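Long-range contacts in putative trimethylamine methyltransferase (PDB 4YYC), which probably acts as a methyltransferase and belongs to the trimethylamine methyltransferase family: residues I44-R49 with K419-V424; N376-T381 with D412-M417; P39-I44 with A171-S176; P353-G358 with T386-H391; K115-H120 with A128-K133. All blocks are in the same frame, centred on the assembly; numbering follows the deposited sequence. Where two conformers were deposited one is given.

Overall arrangement
Contacts 1 and 2 lie at the subunit interface and contact 4 at the ligand pocket, with contacts 3 and 5 beside them. Contacts 1 and 2, with centres about 12 Å apart, both use helix 404-420, and both touch the second subunit. Contact 3 shares I44 with contact 1, and its S173 and M174 pack on contact 2. Contact 4 lies about 12 Å between centres from both contact 2 and contact 5: T381 O meets T386 OG1 at 2.8 Å, and N387 ND2 meets G132 O at 2.9 Å. The R355 side chain of contact 4 is about 3 Å from a bound, unidentified ligand; the side chains of W119 and L378 stand about 13 and 14 Å from it.

Contact 1 of 5, residues I44-R49 with K419-V424; sequences IQRRIR and KMAEGV
I48 folds its side chain over the backbone of A421 and G423, its CG2 methyl resting 3.6 Å from G423 CA while CG1 and CD1 lie against A421 CA. With CG1 set between the backbone N and the carbonyl carbon (chi1 57°), CG2 is directed at the glycine and also comes near the carbonyl oxygen of M420. Beside it the backbone of R47 makes the hydrogen bond of the contact, R47 N to A421 O at 2.9 Å and close to straight (170° at the hydrogen). The accepting carbonyl belongs to a type I beta turn, M420 to G423, at the C-terminal end of helix 404-420, with G423 at positive phi and its CA facing I48 CG2. On the other flank of A421, its CB is met by I44 CG2 at 3.5 Å, a tight pair, with R46 CG alongside at 4.1 Å from the same CB. R46 then turns its guanidinium away, to T135 OG1 and the carbonyl oxygens of A134 and G132. R47 passes its CB 3.5 Å from E422 O. Cutting I48 back to an alanine is likely to leave a gap between G423 CA, L382 of helix 368-383 and Y51 of the second subunit, all of which the isoleucine now touches.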
# COMPACT_ATOMS: atom_id res chain seq x y z
N ILE A 44 4.57 -10.77 -14.66
CA ILE A 44 5.54 -9.81 -14.14
C ILE A 44 6.88 -10.49 -13.85
O ILE A 44 6.92 -11.55 -13.22
CB ILE A 44 5.02 -9.20 -12.81
CG1 ILE A 44 3.79 -8.30 -13.09
CG2 ILE A 44 6.12 -8.45 -12.12
CD1 ILE A 44 2.99 -8.02 -11.88
N GLN A 45 7.97 -9.84 -14.28
CA GLN A 45 9.31 -10.23 -13.85
C GLN A 45 9.80 -9.08 -12.98
O GLN A 45 10.13 -8.02 -13.49
CB GLN A 45 10.25 -10.43 -15.03
CG GLN A 45 9.86 -11.63 -15.83
CD GLN A 45 10.76 -11.87 -17.01
OE1 GLN A 45 12.00 -11.78 -16.90
NE2 GLN A 45 10.16 -12.22 -18.14
N ARG A 46 9.83 -9.29 -11.66
CA ARG A 46 10.21 -8.22 -10.73
C ARG A 46 11.66 -7.84 -10.83
O ARG A 46 12.52 -8.72 -10.83
CB ARG A 46 9.90 -8.62 -9.27
CG ARG A 46 8.43 -8.53 -8.90
CD ARG A 46 8.16 -9.10 -7.52
NE ARG A 46 8.02 -10.56 -7.58
CZ ARG A 46 8.93 -11.47 -7.18
NH1 ARG A 46 8.64 -12.73 -7.33
NH2 ARG A 46 10.10 -11.13 -6.64
N ARG A 47 11.91 -6.53 -10.99
CA ARG A 47 13.26 -5.97 -10.98
C ARG A 47 13.53 -5.32 -9.64
O ARG A 47 14.67 -4.98 -9.33
CB ARG A 47 13.44 -4.93 -12.09
CG ARG A 47 13.07 -5.39 -13.49
CD ARG A 47 13.79 -6.65 -13.90
NE ARG A 47 13.53 -6.96 -15.30
CZ ARG A 47 13.54 -8.19 -15.80
NH1 ARG A 47 13.29 -8.38 -17.08
NH2 ARG A 47 13.80 -9.22 -15.01
N ILE A 48 12.49 -5.14 -8.85
CA ILE A 48 12.55 -4.57 -7.53
C ILE A 48 12.84 -5.67 -6.51
O ILE A 48 12.67 -6.87 -6.81
CB ILE A 48 11.25 -3.80 -7.16
CG1 ILE A 48 10.03 -4.70 -7.26
CG2 ILE A 48 11.07 -2.62 -8.11
CD1 ILE A 48 8.78 -3.99 -6.73
N ARG A 49 13.28 -5.26 -5.32
CA ARG A 49 13.67 -6.11 -4.19
C ARG A 49 12.50 -6.61 -3.39
O ARG A 49 11.42 -5.95 -3.39
CB ARG A 49 14.53 -5.30 -3.19
CG ARG A 49 15.87 -4.91 -3.73
CD ARG A 49 16.60 -4.06 -2.72
NE ARG A 49 17.40 -3.12 -3.46
CZ ARG A 49 18.44 -2.49 -2.97
NH1 ARG A 49 18.81 -2.71 -1.72
NH2 ARG A 49 19.11 -1.65 -3.73
N LYS A 419 3.59 -2.25 -13.55
CA LYS A 419 4.53 -1.19 -13.93
C LYS A 419 5.55 -0.93 -12.80
O LYS A 419 6.75 -0.78 -13.07
CB LYS A 419 3.75 0.06 -14.31
CG LYS A 419 4.62 1.25 -14.68
CD LYS A 419 5.46 0.96 -15.95
CE LYS A 419 6.31 2.17 -16.31
NZ LYS A 419 5.44 3.37 -16.49
N MSE A 420 5.08 -0.87 -11.55
CA MSE A 420 5.94 -0.66 -10.37
C MSE A 420 7.06 -1.66 -10.33
O MSE A 420 8.21 -1.36 -10.00
CB MSE A 420 5.10 -0.76 -9.09
CG MSE A 420 5.88 -0.65 -7.77
SE MSE A 420 6.20 1.28 -7.54
CE MSE A 420 4.30 1.54 -7.08
N ALA A 421 6.72 -2.91 -10.62
CA ALA A 421 7.66 -4.03 -10.54
C ALA A 421 8.86 -3.88 -11.44
O ALA A 421 9.87 -4.52 -11.18
CB ALA A 421 6.93 -5.31 -10.89
N GLU A 422 8.76 -3.04 -12.47
CA GLU A 422 9.90 -2.80 -13.40
C GLU A 422 10.98 -1.96 -12.74
O GLU A 422 12.10 -1.91 -13.24
CB GLU A 422 9.46 -2.10 -14.67
CG GLU A 422 8.43 -2.86 -15.49
CD GLU A 422 7.98 -2.06 -16.71
OE1 GLU A 422 8.46 -0.92 -16.90
OE2 GLU A 422 7.14 -2.56 -17.47
N GLY A 423 10.64 -1.28 -11.66
CA GLY A 423 11.62 -0.47 -10.90
C GLY A 423 12.05 0.77 -11.68
O GLY A 423 11.33 1.25 -12.56
N VAL A 424 13.24 1.26 -11.36
CA VAL A 424 13.69 2.58 -11.87
C VAL A 424 14.58 2.41 -13.07
O VAL A 424 15.61 1.72 -12.98
CB VAL A 424 14.46 3.36 -10.80
CG1 VAL A 424 14.92 4.72 -11.34
CG2 VAL A 424 13.59 3.55 -9.58

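Contact 2 of 5, residues N376-T381 with D412-M417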
# COMPACT_ATOMS: atom_id res chain seq x y z
N ASN A 376 -3.77 -2.25 0.90
CA ASN A 376 -2.81 -2.63 1.91
C ASN A 376 -2.36 -4.06 1.61
O ASN A 376 -1.16 -4.36 1.67
CB ASN A 376 -3.37 -2.50 3.30
CG ASN A 376 -3.58 -1.06 3.71
OD1 ASN A 376 -3.10 -0.09 3.08
ND2 ASN A 376 -4.32 -0.90 4.82
N THR A 377 -3.30 -4.91 1.25
CA THR A 377 -2.95 -6.31 1.00
C THR A 377 -2.16 -6.43 -0.30
O THR A 377 -1.16 -7.14 -0.36
CB THR A 377 -4.21 -7.20 0.94
OG1 THR A 377 -5.08 -6.96 2.08
CG2 THR A 377 -3.86 -8.65 0.93
N LEU A 378 -2.59 -5.71 -1.34
CA LEU A 378 -1.95 -5.83 -2.65
C LEU A 378 -0.53 -5.24 -2.69
O LEU A 378 0.39 -5.81 -3.31
CB LEU A 378 -2.82 -5.19 -3.73
CG LEU A 378 -2.30 -5.34 -5.17
CD1 LEU A 378 -2.37 -6.81 -5.55
CD2 LEU A 378 -3.20 -4.49 -6.07
N ASN A 379 -0.32 -4.13 -2.01
CA ASN A 379 1.04 -3.57 -1.96
C ASN A 379 2.00 -4.54 -1.25
O ASN A 379 3.10 -4.74 -1.71
CB ASN A 379 1.03 -2.15 -1.36
CG ASN A 379 0.52 -1.09 -2.35
OD1 ASN A 379 1.08 -0.90 -3.46
ND2 ASN A 379 -0.51 -0.37 -1.95
N MSE A 380 1.57 -5.15 -0.17
CA MSE A 380 2.38 -6.19 0.51
C MSE A 380 2.62 -7.33 -0.45
O MSE A 380 3.72 -7.86 -0.55
CB MSE A 380 1.71 -6.64 1.80
CG MSE A 380 2.31 -7.85 2.47
SE MSE A 380 1.85 -9.55 1.65
CE MSE A 380 -0.04 -9.56 2.13
N THR A 381 1.60 -7.68 -1.23
CA THR A 381 1.70 -8.87 -2.09
C THR A 381 2.84 -8.69 -3.07
O THR A 381 3.68 -9.57 -3.28
CB THR A 381 0.37 -9.10 -2.83
OG1 THR A 381 -0.68 -9.31 -1.88
CG2 THR A 381 0.43 -10.26 -3.77
N ASP A 412 -7.25 -2.62 -12.46
CA ASP A 412 -6.55 -1.38 -12.74
C ASP A 412 -5.33 -1.23 -11.82
O ASP A 412 -4.20 -0.95 -12.28
CB ASP A 412 -7.55 -0.23 -12.63
CG ASP A 412 -6.98 1.10 -12.93
OD1 ASP A 412 -6.04 1.19 -13.77
OD2 ASP A 412 -7.47 2.09 -12.33
N GLN A 413 -5.53 -1.52 -10.54
CA GLN A 413 -4.43 -1.54 -9.59
C GLN A 413 -3.38 -2.55 -10.00
O GLN A 413 -2.17 -2.32 -9.85
CB GLN A 413 -4.93 -1.75 -8.15
CG GLN A 413 -5.79 -0.62 -7.64
CD GLN A 413 -5.02 0.71 -7.54
OE1 GLN A 413 -3.95 0.76 -6.93
NE2 GLN A 413 -5.54 1.74 -8.16
N LEU A 414 -3.82 -3.70 -10.50
CA LEU A 414 -2.84 -4.70 -10.93
C LEU A 414 -1.93 -4.16 -12.02
O LEU A 414 -0.75 -4.52 -12.06
CB LEU A 414 -3.51 -6.00 -11.38
CG LEU A 414 -4.41 -6.70 -10.35
CD1 LEU A 414 -5.00 -7.93 -11.03
CD2 LEU A 414 -3.67 -7.07 -9.08
N GLY A 415 -2.48 -3.37 -12.95
CA GLY A 415 -1.62 -2.75 -13.98
C GLY A 415 -0.57 -1.82 -13.36
O GLY A 415 0.58 -1.77 -13.84
N MSE A 416 -0.94 -1.15 -12.27
CA MSE A 416 0.01 -0.25 -11.58
C MSE A 416 1.08 -1.10 -10.95
O MSE A 416 2.26 -0.75 -11.01
CB MSE A 416 -0.71 0.58 -10.54
CG MSE A 416 -1.52 1.60 -11.30
SE MSE A 416 -2.39 2.72 -9.91
CE MSE A 416 -3.94 3.12 -11.10
N MSE A 417 0.72 -2.21 -10.35
CA MSE A 417 1.70 -3.10 -9.73
C MSE A 417 2.66 -3.68 -10.77
O MSE A 417 3.86 -3.77 -10.56
CB MSE A 417 1.06 -4.27 -8.98
CG MSE A 417 0.12 -3.85 -7.86
SE MSE A 417 0.95 -2.79 -6.42
CE MSE A 417 -0.60 -1.66 -5.84
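Q413 meets L378 first, its CB lying 3.9 Å from the CD2 methyl of the leucine, while its OE1 bonds to N376 ND2 of the second subunit. One residue on, L414 sends CD2 to L378 CD1 at 3.8 Å, the two side chains crossing at about a right angle. L378 has its CG anti to the backbone N (chi1 -176°), which carries the side chain across to helix 404-420, where CD1 meets L414 and CD2 mainly Q413 and M417. The two helical segments run in roughly the same direction, 29° apart with axes 11.0 Å from each other. Helix 368-383 follows strand 354-355 and precedes strand 388-389, a succession consistent with a beta/alpha unit of the TIM barrel known for this family. A turn further along, selenomethionine M417 lays its CG against L378 CD2 at 3.8 Å. Its chain bends at chi2 (-61°), carrying SE and CE across toward the amide of N379, whose ND2 is bonded to N376 OD1 of the second subunit.

Contact 3 of 5, residues P39-I44 with A171-S176; sequences PSLPYI and APSMHS
This is a loop-to-loop contact, in which the extended chain leading into strand 44-45 lies along the turn that follows helix 158-170. L41 N donates to P172 O at 2.9 Å and 166°, and P172 is the second residue of a type I beta turn from A171 to M174. A water whose oxygen is 2.7 Å from L41 O and 3.0 Å from M174 O can bridge the two backbones. Further along, the H175 imidazole is sandwiched: Y43 CA makes a CH-pi contact over one face, 3.9 Å from the centroid, and S173 O sits above the opposite face near the rim. L41 O approaches in the ring plane, 3.5 Å from H175 CD2, and I44 crosses at CE1 with CG1 and CD1. The ring nitrogens are held from outside, ND1 by F137 N and NE2 by Q418 OE1, which would fix its rotation. L41 CD1 adds a touch on S173 OG. The result is an irregular N-terminal segment packed on a type I beta turn, joined through H175 to strand 134-137 and helix 404-420.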
# COMPACT_ATOMS: atom_id res chain seq x y z
N PRO A 39 -3.69 -4.91 -25.37
CA PRO A 39 -3.30 -6.32 -25.34
C PRO A 39 -2.90 -6.76 -23.93
O PRO A 39 -2.50 -5.94 -23.11
CB PRO A 39 -2.09 -6.40 -26.27
CG PRO A 39 -1.54 -5.01 -26.28
CD PRO A 39 -2.68 -4.07 -26.07
N SER A 40 -3.07 -8.05 -23.66
CA SER A 40 -2.66 -8.58 -22.39
C SER A 40 -1.12 -8.58 -22.29
O SER A 40 -0.44 -8.86 -23.27
CB SER A 40 -3.23 -9.99 -22.20
OG SER A 40 -4.58 -9.85 -21.74
N LEU A 41 -0.62 -8.30 -21.09
CA LEU A 41 0.80 -8.33 -20.75
C LEU A 41 1.17 -9.70 -20.19
O LEU A 41 0.38 -10.36 -19.55
CB LEU A 41 1.11 -7.25 -19.71
CG LEU A 41 0.78 -5.83 -20.11
CD1 LEU A 41 1.21 -4.87 -19.00
CD2 LEU A 41 1.44 -5.49 -21.42
N PRO A 42 2.42 -10.14 -20.41
CA PRO A 42 2.85 -11.39 -19.80
C PRO A 42 3.12 -11.21 -18.32
O PRO A 42 3.05 -10.10 -17.79
CB PRO A 42 4.15 -11.70 -20.53
CG PRO A 42 4.66 -10.38 -20.86
CD PRO A 42 3.49 -9.50 -21.17
N TYR A 43 3.34 -12.32 -17.65
CA TYR A 43 3.64 -12.34 -16.23
C TYR A 43 4.70 -11.31 -15.86
O TYR A 43 5.61 -11.04 -16.63
CB TYR A 43 4.03 -13.74 -15.75
CG TYR A 43 5.32 -14.26 -16.26
CD1 TYR A 43 5.40 -14.92 -17.48
CD2 TYR A 43 6.51 -14.07 -15.56
CE1 TYR A 43 6.59 -15.40 -17.95
CE2 TYR A 43 7.71 -14.54 -16.03
CZ TYR A 43 7.74 -15.20 -17.23
OH TYR A 43 8.94 -15.68 -17.73
N ILE A 44 4.57 -10.77 -14.66
CA ILE A 44 5.54 -9.81 -14.14
C ILE A 44 6.88 -10.49 -13.85
O ILE A 44 6.92 -11.55 -13.22
CB ILE A 44 5.02 -9.20 -12.81
CG1 ILE A 44 3.79 -8.30 -13.09
CG2 ILE A 44 6.12 -8.45 -12.12
CD1 ILE A 44 2.99 -8.02 -11.88
N ALA A 171 -8.58 -8.28 -19.11
CA ALA A 171 -7.80 -7.44 -18.17
C ALA A 171 -6.30 -7.60 -18.51
O ALA A 171 -5.77 -8.71 -18.43
CB ALA A 171 -8.03 -7.89 -16.77
N PRO A 172 -5.60 -6.49 -18.83
CA PRO A 172 -4.26 -6.69 -19.38
C PRO A 172 -3.24 -7.27 -18.38
O PRO A 172 -2.31 -7.96 -18.80
CB PRO A 172 -3.81 -5.29 -19.80
CG PRO A 172 -5.02 -4.49 -19.86
CD PRO A 172 -6.13 -5.15 -19.10
N SER A 173 -3.40 -7.02 -17.09
CA SER A 173 -2.46 -7.55 -16.10
C SER A 173 -3.02 -8.71 -15.32
O SER A 173 -2.44 -9.12 -14.32
CB SER A 173 -1.89 -6.45 -15.18
OG SER A 173 -0.98 -5.61 -15.86
N MSE A 174 -4.12 -9.31 -15.79
CA MSE A 174 -4.61 -10.58 -15.20
C MSE A 174 -3.91 -11.67 -15.96
O MSE A 174 -4.21 -11.89 -17.13
CB MSE A 174 -6.13 -10.64 -15.26
CG MSE A 174 -6.72 -11.80 -14.49
SE MSE A 174 -6.20 -11.71 -12.59
CE MSE A 174 -7.46 -10.43 -12.12
N HIS A 175 -2.98 -12.38 -15.35
CA HIS A 175 -2.16 -13.32 -16.12
C HIS A 175 -2.77 -14.70 -16.20
O HIS A 175 -2.44 -15.44 -17.12
CB HIS A 175 -0.77 -13.40 -15.53
CG HIS A 175 -0.18 -12.03 -15.29
ND1 HIS A 175 0.04 -11.54 -14.03
CD2 HIS A 175 0.20 -11.06 -16.15
CE1 HIS A 175 0.54 -10.32 -14.11
NE2 HIS A 175 0.64 -10.00 -15.39
N SER A 176 -3.58 -15.06 -15.23
CA SER A 176 -4.28 -16.36 -15.20
C SER A 176 -5.76 -16.14 -15.29
O SER A 176 -6.28 -15.18 -14.74
CB SER A 176 -3.98 -17.04 -13.89
OG SER A 176 -4.76 -18.20 -13.66
O HOH W 1 -2.21 -11.12 -19.17

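Contact 4 of 5, residues P353-G358 with T386-H391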
# COMPACT_ATOMS: atom_id res chain seq x y z
N PRO A 353 7.88 -21.89 -4.75
CA PRO A 353 7.13 -20.68 -5.10
C PRO A 353 6.02 -20.36 -4.09
O PRO A 353 5.48 -21.26 -3.46
CB PRO A 353 6.53 -21.02 -6.48
CG PRO A 353 7.29 -22.18 -6.96
CD PRO A 353 7.71 -22.96 -5.74
N PHE A 354 5.74 -19.07 -3.91
CA PHE A 354 4.94 -18.57 -2.80
C PHE A 354 3.64 -17.94 -3.33
O PHE A 354 3.64 -17.20 -4.30
CB PHE A 354 5.79 -17.51 -2.06
CG PHE A 354 5.10 -16.90 -0.91
CD1 PHE A 354 4.66 -17.66 0.14
CD2 PHE A 354 4.89 -15.53 -0.89
CE1 PHE A 354 3.99 -17.08 1.21
CE2 PHE A 354 4.23 -14.94 0.16
CZ PHE A 354 3.80 -15.71 1.23
N ARG A 355 2.54 -18.23 -2.62
CA ARG A 355 1.23 -17.65 -2.87
C ARG A 355 0.71 -17.06 -1.57
O ARG A 355 0.79 -17.67 -0.52
CB ARG A 355 0.22 -18.73 -3.34
CG ARG A 355 -1.25 -18.30 -3.37
CD ARG A 355 -1.99 -18.71 -2.11
NE ARG A 355 -3.20 -17.94 -1.89
CZ ARG A 355 -4.28 -18.38 -1.28
NH1 ARG A 355 -4.45 -19.65 -0.93
NH2 ARG A 355 -5.27 -17.53 -1.05
N THR A 356 0.22 -15.83 -1.65
CA THR A 356 -0.45 -15.15 -0.53
C THR A 356 -1.14 -13.90 -1.11
O THR A 356 -1.06 -13.60 -2.28
CB THR A 356 0.49 -14.71 0.64
OG1 THR A 356 -0.29 -14.47 1.83
CG2 THR A 356 1.28 -13.46 0.32
N GLY A 357 -1.85 -13.20 -0.25
CA GLY A 357 -2.32 -11.85 -0.57
C GLY A 357 -3.41 -11.75 -1.58
O GLY A 357 -4.30 -12.61 -1.67
N GLY A 358 -3.31 -10.71 -2.39
CA GLY A 358 -4.38 -10.35 -3.30
C GLY A 358 -5.07 -9.06 -2.87
O GLY A 358 -4.54 -8.30 -2.08
N THR A 386 5.53 -12.04 -4.10
CA THR A 386 4.61 -13.17 -4.19
C THR A 386 4.63 -13.72 -5.63
O THR A 386 4.49 -12.97 -6.59
CB THR A 386 3.19 -12.75 -3.75
OG1 THR A 386 3.25 -12.18 -2.46
CG2 THR A 386 2.22 -13.92 -3.72
N ASN A 387 4.71 -15.04 -5.79
CA ASN A 387 4.77 -15.65 -7.11
C ASN A 387 3.40 -15.89 -7.72
O ASN A 387 3.23 -15.71 -8.91
CB ASN A 387 5.52 -16.99 -7.05
CG ASN A 387 6.98 -16.83 -6.65
OD1 ASN A 387 7.41 -17.40 -5.66
ND2 ASN A 387 7.72 -16.06 -7.41
N PHE A 388 2.41 -16.28 -6.92
CA PHE A 388 1.09 -16.59 -7.42
C PHE A 388 0.09 -15.90 -6.53
O PHE A 388 0.12 -16.10 -5.32
CB PHE A 388 0.85 -18.09 -7.47
CG PHE A 388 -0.53 -18.45 -7.87
CD1 PHE A 388 -1.03 -18.01 -9.08
CD2 PHE A 388 -1.35 -19.22 -7.04
CE1 PHE A 388 -2.32 -18.32 -9.46
CE2 PHE A 388 -2.66 -19.51 -7.41
CZ PHE A 388 -3.14 -19.05 -8.62
N VAL A 389 -0.72 -15.05 -7.12
CA VAL A 389 -1.66 -14.26 -6.38
C VAL A 389 -3.07 -14.68 -6.76
O VAL A 389 -3.69 -14.18 -7.73
CB VAL A 389 -1.45 -12.75 -6.65
CG1 VAL A 389 -2.32 -11.93 -5.72
CG2 VAL A 389 0.00 -12.34 -6.52
N LEU A 390 -3.63 -15.54 -5.93
CA LEU A 390 -5.05 -15.80 -5.97
C LEU A 390 -5.79 -14.60 -5.43
O LEU A 390 -5.27 -13.87 -4.58
CB LEU A 390 -5.36 -17.05 -5.14
CG LEU A 390 -6.72 -17.72 -5.41
CD1 LEU A 390 -6.84 -18.11 -6.86
CD2 LEU A 390 -6.82 -18.91 -4.45
N HIS A 391 -7.00 -14.34 -5.92
CA HIS A 391 -7.83 -13.24 -5.42
C HIS A 391 -7.23 -11.87 -5.73
O HIS A 391 -7.40 -10.90 -4.99
CB HIS A 391 -8.14 -13.28 -3.94
CG HIS A 391 -8.44 -14.64 -3.38
ND1 HIS A 391 -9.54 -15.38 -3.73
CD2 HIS A 391 -7.82 -15.34 -2.41
CE1 HIS A 391 -9.57 -16.49 -3.04
NE2 HIS A 391 -8.54 -16.49 -2.22
O HOH W 2 -3.23 -15.20 -3.10
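Hydrogen bonds tie F354 to N387 and F388. F354 N donates to N387 OD1 at 2.9 Å, on an in-plane lone pair, and F354 O accepts N387 N (2.8 Å) and F388 N (3.0 Å). N387 ND2 binds A134 O and G132 O; with an alanine here F354 N would probably lose its acceptor, and those carbonyls, left to R46 NH1, their amide. R355 CA makes a CA-H...O contact to F388 O at 3.1 Å. Apolar packing puts V389 CG1 3.5 Å from G358 CA. T386 CG2 lies against T356 N, which, like F388 O, is buried without a hydrogen-bond partner. L390 CD2 sits over the rim of one face of the R355 guanidinium, which a bend at chi2 turns toward H391. A water oxygen 3.0 Å from R355 NE and 2.8 Å from L390 O can bridge them. R355 NH2 and H391 NE2 both bind one oxygen of the unidentified, probably crystallisation-derived ligand. Both lie at C-terminal strand ends, where a TIM barrel, the fold known for this family, has its active site.

Contact 5 of 5, residues K115-H120 with A128-K133; sequences KDFTWH and AQIGGK
The first torsions lay F117 and I130 side by side, pointing the same way: F117 CG lies between its backbone N and carbonyl carbon (chi1 64°), and chi1 -70° sets CG1 of I130 anti to the carbonyl carbon and leaves CG2 anti to the backbone N, against the ring. I130 CB makes a CH-pi contact over the F117 ring face, toward its rim and 4.0 Å from the centroid, with CG2 at 3.5 Å from F117 CZ. The other branch of I130 runs to W119, CD1 reaching CE3 at 3.9 Å. Two hydrogen-bonded antiparallel pairs make the ladder: F117 with I130 (F117 N to I130 O 3.0 Å, I130 N to F117 O 2.8 Å), and W119 with A128. Between them T118 and Q129 form a non-hydrogen-bonded pair on the other face. A water joins K115 O to G132 N. The F117, W119 and I130 face of this beta hairpin packs on L241 of strand 240-245; F117 and I130 also reach L314 of strand 313-322, W119 and I130 reach V136 of strand 134-137, and the W119 ring meets F388 at about 80°.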
# COMPACT_ATOMS: atom_id res chain seq x y z
N LYS A 115 11.97 -25.28 -7.67
CA LYS A 115 11.92 -23.91 -7.18
C LYS A 115 11.09 -23.05 -8.09
O LYS A 115 10.52 -22.07 -7.62
CB LYS A 115 13.31 -23.28 -7.12
CG LYS A 115 14.16 -23.77 -5.98
CD LYS A 115 15.14 -22.63 -5.61
CE LYS A 115 16.37 -23.07 -4.85
NZ LYS A 115 16.26 -24.31 -4.05
N ASP A 116 11.07 -23.37 -9.37
CA ASP A 116 10.25 -22.66 -10.33
C ASP A 116 9.86 -23.59 -11.46
O ASP A 116 10.57 -24.57 -11.72
CB ASP A 116 10.94 -21.39 -10.83
CG ASP A 116 12.22 -21.64 -11.48
OD1 ASP A 116 13.25 -21.68 -10.78
OD2 ASP A 116 12.22 -21.90 -12.68
N PHE A 117 8.76 -23.28 -12.13
CA PHE A 117 8.26 -24.08 -13.23
C PHE A 117 7.34 -23.26 -14.10
O PHE A 117 6.86 -22.21 -13.64
CB PHE A 117 7.58 -25.37 -12.71
CG PHE A 117 6.34 -25.12 -11.88
CD1 PHE A 117 6.43 -24.93 -10.52
CD2 PHE A 117 5.09 -25.06 -12.47
CE1 PHE A 117 5.30 -24.65 -9.77
CE2 PHE A 117 3.98 -24.78 -11.72
CZ PHE A 117 4.08 -24.57 -10.37
N THR A 118 7.07 -23.74 -15.31
CA THR A 118 6.15 -23.06 -16.20
C THR A 118 4.72 -23.58 -16.01
O THR A 118 4.49 -24.80 -15.98
CB THR A 118 6.57 -23.28 -17.66
OG1 THR A 118 7.93 -22.83 -17.83
CG2 THR A 118 5.65 -22.54 -18.59
N TRP A 119 3.78 -22.66 -15.89
CA TRP A 119 2.35 -22.93 -15.97
C TRP A 119 1.95 -22.68 -17.40
O TRP A 119 1.95 -21.57 -17.89
CB TRP A 119 1.59 -21.99 -15.04
CG TRP A 119 0.16 -22.24 -14.85
CD1 TRP A 119 -0.63 -23.25 -15.35
CD2 TRP A 119 -0.68 -21.44 -14.05
NE1 TRP A 119 -1.92 -23.10 -14.88
CE2 TRP A 119 -1.96 -22.00 -14.07
CE3 TRP A 119 -0.46 -20.28 -13.29
CZ2 TRP A 119 -3.02 -21.44 -13.36
CZ3 TRP A 119 -1.50 -19.74 -12.59
CH2 TRP A 119 -2.76 -20.31 -12.62
N HIS A 120 1.74 -23.79 -18.14
CA HIS A 120 1.51 -23.70 -19.56
C HIS A 120 0.07 -23.30 -19.85
O HIS A 120 -0.86 -23.77 -19.19
CB HIS A 120 1.83 -25.02 -20.24
CG HIS A 120 3.29 -25.35 -20.19
ND1 HIS A 120 4.15 -25.12 -21.25
CD2 HIS A 120 4.06 -25.83 -19.19
CE1 HIS A 120 5.38 -25.45 -20.89
NE2 HIS A 120 5.36 -25.88 -19.65
N ALA A 128 3.06 -18.81 -18.07
CA ALA A 128 3.47 -18.00 -16.90
C ALA A 128 4.48 -18.74 -16.09
O ALA A 128 4.30 -19.91 -15.81
CB ALA A 128 2.29 -17.66 -16.04
N GLN A 129 5.54 -18.07 -15.70
CA GLN A 129 6.49 -18.65 -14.77
C GLN A 129 5.92 -18.61 -13.38
O GLN A 129 5.51 -17.55 -12.94
CB GLN A 129 7.86 -17.92 -14.79
CG GLN A 129 8.85 -18.51 -13.78
CD GLN A 129 10.20 -17.85 -13.83
OE1 GLN A 129 10.84 -17.91 -14.89
NE2 GLN A 129 10.70 -17.24 -12.70
N ILE A 130 6.07 -19.72 -12.66
CA ILE A 130 5.71 -19.78 -11.24
C ILE A 130 6.98 -19.99 -10.44
O ILE A 130 7.62 -21.02 -10.56
CB ILE A 130 4.69 -20.91 -10.98
CG1 ILE A 130 3.32 -20.55 -11.60
CG2 ILE A 130 4.48 -21.16 -9.50
CD1 ILE A 130 2.58 -19.38 -10.96
N GLY A 131 7.37 -18.97 -9.66
CA GLY A 131 8.59 -19.02 -8.87
C GLY A 131 9.58 -17.94 -9.22
O GLY A 131 9.43 -17.20 -10.21
N GLY A 132 10.60 -17.84 -8.39
CA GLY A 132 11.67 -16.88 -8.59
C GLY A 132 11.22 -15.45 -8.54
O GLY A 132 10.43 -15.08 -7.68
N LYS A 133 11.65 -14.68 -9.54
CA LYS A 133 11.28 -13.25 -9.62
C LYS A 133 9.94 -12.96 -10.27
O LYS A 133 9.56 -11.83 -10.40
CB LYS A 133 12.40 -12.44 -10.34
CG LYS A 133 13.76 -12.49 -9.66
CD LYS A 133 13.71 -11.84 -8.29
CE LYS A 133 15.08 -11.82 -7.67
NZ LYS A 133 15.19 -10.84 -6.58
O HOH W 3 10.49 -19.77 -6.26